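Local coordinates for Hsp70/Hsp90 co-chaperone CNS1 (Saccharomyces cerevisiae, PDB 6HFM), which acts as an Hsp90 and Hsp70 co-chaperone that stimulates the ATPase of the Hsp70 SSA1 but not that of Hsp90, seen here in its C-terminal wheel domain, at residues P56-F61 and F88-K93; V101-E106 and I141-K146. One frame throughout, in Å; residues are numbered along the deposited sequence.

Contact 1 (P56-F61 and F88-K93); sequences PTQDEF and FKKEGK
A partly buried polar contact between two loops joins Gln58, in the connection between strands 47-55 and 60-68, to Lys90 and Phe88 in the long loop after helix 73-82. The Gln58 amide pairs with both backbone polar groups of Lys90. Lys90 N donates to Gln58 OE1 at 3.1 Å, in the carbonyl plane and on a lone pair, while Gln58 NE2 makes a weak bond of 3.3 Å to Lys90 O. Gln58 CG stands anti to the carbonyl carbon (chi1 -69°) and the chain bends at chi2 (-74°), which turns the amide to that backbone. A water accepts a hydrogen bond from Gln58 NE2 (3.0 Å) and joins it to Thr57 OG1 and Glu91 O. Lys90 O also accepts from Lys93 N, closing a type II beta turn with Gly92 at its third position, where positive phi suits glycine. On the hairpin side, Asp59 and Glu60 both face Tyr55, a G1 beta bulge. Gln58 CG rests 3.8 Å from Phe88 CD1, amide and ring planes 73° apart; Phe88 also stacks on Phe96. An alanine in place of Gln58 is likely to leave Lys90 N without this acceptor and open a gap beside Phe88. Lys90 NZ stays 4.4 Å from Asp59 OD1, too far for a salt bridge.

Contact 2 (V101-E106 and I141-K146); sequences VLVFME and IYIVPK
Val103 and Ile141 meet in an apolar layer on one face of the sheet, Val103 CG1 lying 4.0 Å from Ile141 CB. Val101 CB packs 3.7 Å from Ile143 CG2, a branch set anti to the Ile143 backbone N, and Met105 CG reaches Ile141 CG2 at 3.9 Å. Beta-branched residues suit these extended strands, and helix 73-82 covers Val103, Ile141 and Ile143. Leu102, Phe104, Tyr142 and Val144 line the other face under helix 146-155; there the edge of the Phe104 ring, at CE2, meets Val144 CB at 4.3 Å. Between the layers run four backbone bonds, two for the Leu102-Val144 pair and two for Phe104-Tyr142, including Leu102 N to Val144 O at 2.8 Å. Pro145 sits in a non-hydrogen-bonded pair with Val101, where its missing N-H costs this pairing nothing. The Tyr142 ring turns its edge to Phe104 O, with CD2 3.5 Å away. Farther out, Tyr142 OH and Glu106 OE1 share Lys140, and Arg164 and Arg165 also bridge to the Glu106 carboxylate, so its negative charge is probably well compensated. This is an antiparallel strand pair in the mixed sheet of the wheel domain, with helices packed on both faces.

How the contacts relate
Contact 1 and contact 2 have centres 13 Å apart and touch directly at the end of strand 139-145. Pro56 CG packs 3.8 Å from Val144 CG2, and Thr57 OG1 lies 4.0 Å from Pro145 CD, so the hairpin turn of contact 1 leans on the strand pair of contact 2. Phe96 adds a second connection, since it stacks on Phe88 and is touched by Pro145. Contact 2 is buried nearer the chain centre, whereas contact 1 lies farther out and keeps several exposed lysines. The magnesium ion, held by Asn17 and Leu125, is about 10 Å from the Met105 side chain, and neither contact supplies its ligands.

Contact 1 (P56-F61 and F88-K93)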
loop_
_atom_site.group_PDB
_atom_site.type_symbol
_atom_site.label_atom_id
_atom_site.label_comp_id
_atom_site.label_asym_id
_atom_site.label_seq_id
_atom_site.Cartn_x
_atom_site.Cartn_y
_atom_site.Cartn_z
ATOM N N PRO A 56 -3.972 11.078 4.880
ATOM C CA PRO A 56 -3.608 11.683 6.175
ATOM C C PRO A 56 -4.033 13.146 6.355
ATOM O O PRO A 56 -4.371 13.544 7.478
ATOM C CB PRO A 56 -2.079 11.530 6.230
ATOM C CG PRO A 56 -1.650 11.277 4.822
ATOM C CD PRO A 56 -2.789 10.566 4.164
ATOM N N THR A 57 -4.052 13.924 5.271
ATOM C CA THR A 57 -4.475 15.335 5.346
ATOM C C THR A 57 -6.000 15.508 5.483
ATOM O O THR A 57 -6.466 16.615 5.772
ATOM C CB THR A 57 -3.955 16.179 4.153
ATOM O OG1 THR A 57 -4.566 15.752 2.926
ATOM C CG2 THR A 57 -2.435 16.081 4.033
ATOM N N GLN A 58 -6.766 14.431 5.275
ATOM C CA GLN A 58 -8.226 14.431 5.450
ATOM C C GLN A 58 -8.727 13.597 6.646
ATOM O O GLN A 58 -9.942 13.529 6.870
ATOM C CB GLN A 58 -8.889 13.924 4.165
ATOM C CG GLN A 58 -8.761 14.866 2.978
ATOM C CD GLN A 58 -9.666 16.084 3.090
ATOM O OE1 GLN A 58 -10.821 15.977 3.501
ATOM N NE2 GLN A 58 -9.145 17.247 2.716
ATOM N N ASP A 59 -7.814 12.987 7.408
ATOM C CA ASP A 59 -8.159 12.058 8.504
ATOM C C ASP A 59 -9.170 10.994 8.059
ATOM O O ASP A 59 -10.235 10.817 8.656
ATOM C CB ASP A 59 -8.666 12.820 9.742
ATOM C CG ASP A 59 -8.734 11.948 11.005
ATOM O OD1 ASP A 59 -9.444 12.309 11.920
ATOM O OD2 ASP A 59 -8.071 10.877 11.041
ATOM N N GLU A 60 -8.817 10.301 6.989
ATOM C CA GLU A 60 -9.686 9.295 6.396
ATOM C C GLU A 60 -8.824 8.200 5.809
ATOM O O GLU A 60 -7.640 8.417 5.549
ATOM C CB GLU A 60 -10.549 9.940 5.306
ATOM C CG GLU A 60 -11.639 9.064 4.704
ATOM C CD GLU A 60 -12.633 8.576 5.738
ATOM O OE1 GLU A 60 -13.639 9.280 5.965
ATOM O OE2 GLU A 60 -12.392 7.506 6.342
ATOM N N PHE A 61 -9.417 7.024 5.630
ATOM C CA PHE A 61 -8.777 5.947 4.879
ATOM C C PHE A 61 -9.813 5.038 4.227
ATOM O O PHE A 61 -10.971 4.992 4.653
ATOM C CB PHE A 61 -7.779 5.151 5.753
ATOM C CG PHE A 61 -8.414 4.201 6.737
ATOM C CD1 PHE A 61 -8.422 2.826 6.495
ATOM C CD2 PHE A 61 -8.962 4.670 7.927
ATOM C CE1 PHE A 61 -8.989 1.942 7.407
ATOM C CE2 PHE A 61 -9.531 3.790 8.844
ATOM C CZ PHE A 61 -9.542 2.426 8.584
ATOM N N PHE A 88 -14.357 13.254 1.771
ATOM C CA PHE A 88 -13.363 14.297 2.053
ATOM C C PHE A 88 -14.099 15.582 2.401
ATOM O O PHE A 88 -14.805 16.136 1.557
ATOM C CB PHE A 88 -12.432 14.531 0.855
ATOM C CG PHE A 88 -11.743 13.287 0.360
ATOM C CD1 PHE A 88 -11.135 12.404 1.249
ATOM C CD2 PHE A 88 -11.688 13.006 -1.003
ATOM C CE1 PHE A 88 -10.504 11.260 0.789
ATOM C CE2 PHE A 88 -11.052 11.862 -1.468
ATOM C CZ PHE A 88 -10.458 10.989 -0.569
ATOM N N LYS A 89 -13.933 16.044 3.640
ATOM C CA LYS A 89 -14.716 17.165 4.177
ATOM C C LYS A 89 -13.869 18.270 4.813
ATOM O O LYS A 89 -14.388 19.083 5.579
ATOM C CB LYS A 89 -15.728 16.630 5.195
ATOM C CG LYS A 89 -16.668 15.590 4.618
ATOM C CD LYS A 89 -17.705 15.159 5.632
ATOM C CE LYS A 89 -18.387 13.880 5.199
ATOM N NZ LYS A 89 -17.556 12.682 5.514
ATOM N N LYS A 90 -12.582 18.320 4.470
ATOM C CA LYS A 90 -11.657 19.306 5.031
ATOM C C LYS A 90 -11.048 20.167 3.945
ATOM O O LYS A 90 -11.181 19.862 2.754
ATOM C CB LYS A 90 -10.538 18.605 5.788
ATOM C CG LYS A 90 -11.031 17.732 6.921
ATOM C CD LYS A 90 -9.880 17.175 7.739
ATOM C CE LYS A 90 -10.240 17.137 9.213
ATOM N NZ LYS A 90 -9.296 16.281 9.969
ATOM N N GLU A 91 -10.380 21.238 4.381
ATOM C CA GLU A 91 -9.606 22.125 3.502
ATOM C C GLU A 91 -8.710 21.323 2.568
ATOM O O GLU A 91 -7.965 20.449 3.012
ATOM C CB GLU A 91 -8.739 23.103 4.314
ATOM C CG GLU A 91 -9.405 24.441 4.605
ATOM C CD GLU A 91 -8.607 25.311 5.563
ATOM O OE1 GLU A 91 -7.358 25.252 5.543
ATOM O OE2 GLU A 91 -9.233 26.062 6.340
ATOM N N GLY A 92 -8.804 21.626 1.276
ATOM C CA GLY A 92 -8.007 20.951 0.253
ATOM C C GLY A 92 -8.655 19.737 -0.390
ATOM O O GLY A 92 -8.010 19.072 -1.195
ATOM N N LYS A 93 -9.915 19.447 -0.051
ATOM C CA LYS A 93 -10.671 18.327 -0.657
ATOM C C LYS A 93 -10.744 18.366 -2.191
ATOM O O LYS A 93 -10.781 17.321 -2.846
ATOM C CB LYS A 93 -12.096 18.258 -0.084
ATOM C CG LYS A 93 -12.938 19.511 -0.303
ATOM C CD LYS A 93 -14.345 19.358 0.247
ATOM C CE LYS A 93 -15.033 20.711 0.357
ATOM N NZ LYS A 93 -16.515 20.595 0.309
HETATM O O HOH W 1 -6.217 17.822 2.257
HETATM O O HOH W 2 -12.549 14.154 5.798
#

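Contact 2 (V101-E106 and I141-K146)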
loop_
_atom_site.group_PDB
_atom_site.type_symbol
_atom_site.label_atom_id
_atom_site.label_comp_id
_atom_site.label_asym_id
_atom_site.label_seq_id
_atom_site.Cartn_x
_atom_site.Cartn_y
_atom_site.Cartn_z
ATOM N N VAL A 101 -2.907 14.382 -7.075
ATOM C CA VAL A 101 -2.345 13.666 -5.914
ATOM C C VAL A 101 -1.012 13.011 -6.242
ATOM O O VAL A 101 -0.742 12.672 -7.397
ATOM C CB VAL A 101 -3.304 12.599 -5.318
ATOM C CG1 VAL A 101 -4.604 13.247 -4.853
ATOM C CG2 VAL A 101 -3.572 11.439 -6.278
ATOM N N LEU A 102 -0.183 12.853 -5.212
ATOM C CA LEU A 102 0.970 11.953 -5.262
ATOM C C LEU A 102 0.678 10.761 -4.361
ATOM O O LEU A 102 -0.157 10.844 -3.454
ATOM C CB LEU A 102 2.238 12.673 -4.802
ATOM C CG LEU A 102 2.672 13.894 -5.617
ATOM C CD1 LEU A 102 3.952 14.465 -5.030
ATOM C CD2 LEU A 102 2.845 13.569 -7.088
ATOM N N VAL A 103 1.362 9.648 -4.633
ATOM C CA VAL A 103 1.216 8.419 -3.853
ATOM C C VAL A 103 2.561 8.119 -3.192
ATOM O O VAL A 103 3.593 8.086 -3.865
ATOM C CB VAL A 103 0.792 7.221 -4.726
ATOM C CG1 VAL A 103 0.541 5.985 -3.869
ATOM C CG2 VAL A 103 -0.456 7.556 -5.536
ATOM N N PHE A 104 2.532 7.906 -1.876
ATOM C CA PHE A 104 3.715 7.569 -1.090
ATOM C C PHE A 104 3.555 6.211 -0.418
ATOM O O PHE A 104 2.445 5.783 -0.100
ATOM C CB PHE A 104 4.011 8.655 -0.050
ATOM C CG PHE A 104 4.284 9.999 -0.654
ATOM C CD1 PHE A 104 5.560 10.339 -1.075
ATOM C CD2 PHE A 104 3.255 10.916 -0.834
ATOM C CE1 PHE A 104 5.814 11.569 -1.655
ATOM C CE2 PHE A 104 3.502 12.153 -1.408
ATOM C CZ PHE A 104 4.786 12.480 -1.822
ATOM N N MET A 105 4.682 5.522 -0.248
ATOM C CA MET A 105 4.736 4.261 0.478
ATOM C C MET A 105 5.921 4.278 1.430
ATOM O O MET A 105 6.947 4.902 1.144
ATOM C CB MET A 105 4.853 3.086 -0.495
ATOM C CG MET A 105 3.636 2.957 -1.406
ATOM S SD MET A 105 3.710 1.642 -2.643
ATOM C CE MET A 105 3.374 0.221 -1.616
ATOM N N GLU A 106 5.762 3.596 2.560
ATOM C CA GLU A 106 6.810 3.499 3.567
ATOM C C GLU A 106 7.862 2.476 3.128
ATOM O O GLU A 106 7.520 1.435 2.555
ATOM C CB GLU A 106 6.200 3.110 4.914
ATOM C CG GLU A 106 7.166 3.123 6.089
ATOM C CD GLU A 106 6.503 2.804 7.422
ATOM O OE1 GLU A 106 5.272 3.005 7.568
ATOM O OE2 GLU A 106 7.227 2.370 8.345
ATOM N N ILE A 141 -0.670 2.518 1.343
ATOM C CA ILE A 141 -0.302 3.675 0.516
ATOM C C ILE A 141 -0.890 4.939 1.137
ATOM O O ILE A 141 -1.906 4.882 1.846
ATOM C CB ILE A 141 -0.714 3.507 -0.981
ATOM C CG1 ILE A 141 -2.224 3.615 -1.197
ATOM C CG2 ILE A 141 -0.197 2.181 -1.526
ATOM C CD1 ILE A 141 -2.617 3.752 -2.656
ATOM N N TYR A 142 -0.226 6.061 0.872
ATOM C CA TYR A 142 -0.661 7.377 1.330
ATOM C C TYR A 142 -0.944 8.231 0.106
ATOM O O TYR A 142 -0.063 8.434 -0.726
ATOM C CB TYR A 142 0.425 8.036 2.202
ATOM C CG TYR A 142 0.809 7.212 3.417
ATOM C CD1 TYR A 142 0.164 7.388 4.639
ATOM C CD2 TYR A 142 1.795 6.225 3.331
ATOM C CE1 TYR A 142 0.497 6.618 5.753
ATOM C CE2 TYR A 142 2.142 5.456 4.434
ATOM C CZ TYR A 142 1.489 5.647 5.639
ATOM O OH TYR A 142 1.836 4.870 6.721
ATOM N N ILE A 143 -2.178 8.727 -0.006
ATOM C CA ILE A 143 -2.564 9.606 -1.110
ATOM C C ILE A 143 -2.617 11.032 -0.564
ATOM O O ILE A 143 -3.402 11.330 0.340
ATOM C CB ILE A 143 -3.892 9.144 -1.756
ATOM C CG1 ILE A 143 -3.651 7.819 -2.494
ATOM C CG2 ILE A 143 -4.433 10.201 -2.715
ATOM C CD1 ILE A 143 -4.873 7.193 -3.141
ATOM N N VAL A 144 -1.743 11.892 -1.090
ATOM C CA VAL A 144 -1.582 13.271 -0.598
ATOM C C VAL A 144 -1.502 14.237 -1.784
ATOM O O VAL A 144 -0.705 14.028 -2.686
ATOM C CB VAL A 144 -0.297 13.415 0.255
ATOM C CG1 VAL A 144 -0.167 14.829 0.820
ATOM C CG2 VAL A 144 -0.301 12.406 1.399
ATOM N N PRO A 145 -2.305 15.316 -1.778
ATOM C CA PRO A 145 -2.162 16.284 -2.873
ATOM C C PRO A 145 -0.728 16.777 -3.048
ATOM O O PRO A 145 -0.037 17.010 -2.052
ATOM C CB PRO A 145 -3.067 17.435 -2.436
ATOM C CG PRO A 145 -4.107 16.784 -1.593
ATOM C CD PRO A 145 -3.396 15.683 -0.861
ATOM N N LYS A 146 -0.284 16.914 -4.297
ATOM C CA LYS A 146 1.053 17.428 -4.603
ATOM C C LYS A 146 1.355 18.726 -3.841
ATOM O O LYS A 146 2.445 18.891 -3.294
ATOM C CB LYS A 146 1.200 17.649 -6.118
ATOM C CG LYS A 146 2.573 18.134 -6.571
ATOM C CD LYS A 146 2.628 18.306 -8.085
ATOM C CE LYS A 146 3.664 19.344 -8.495
ATOM N NZ LYS A 146 3.542 19.704 -9.934
#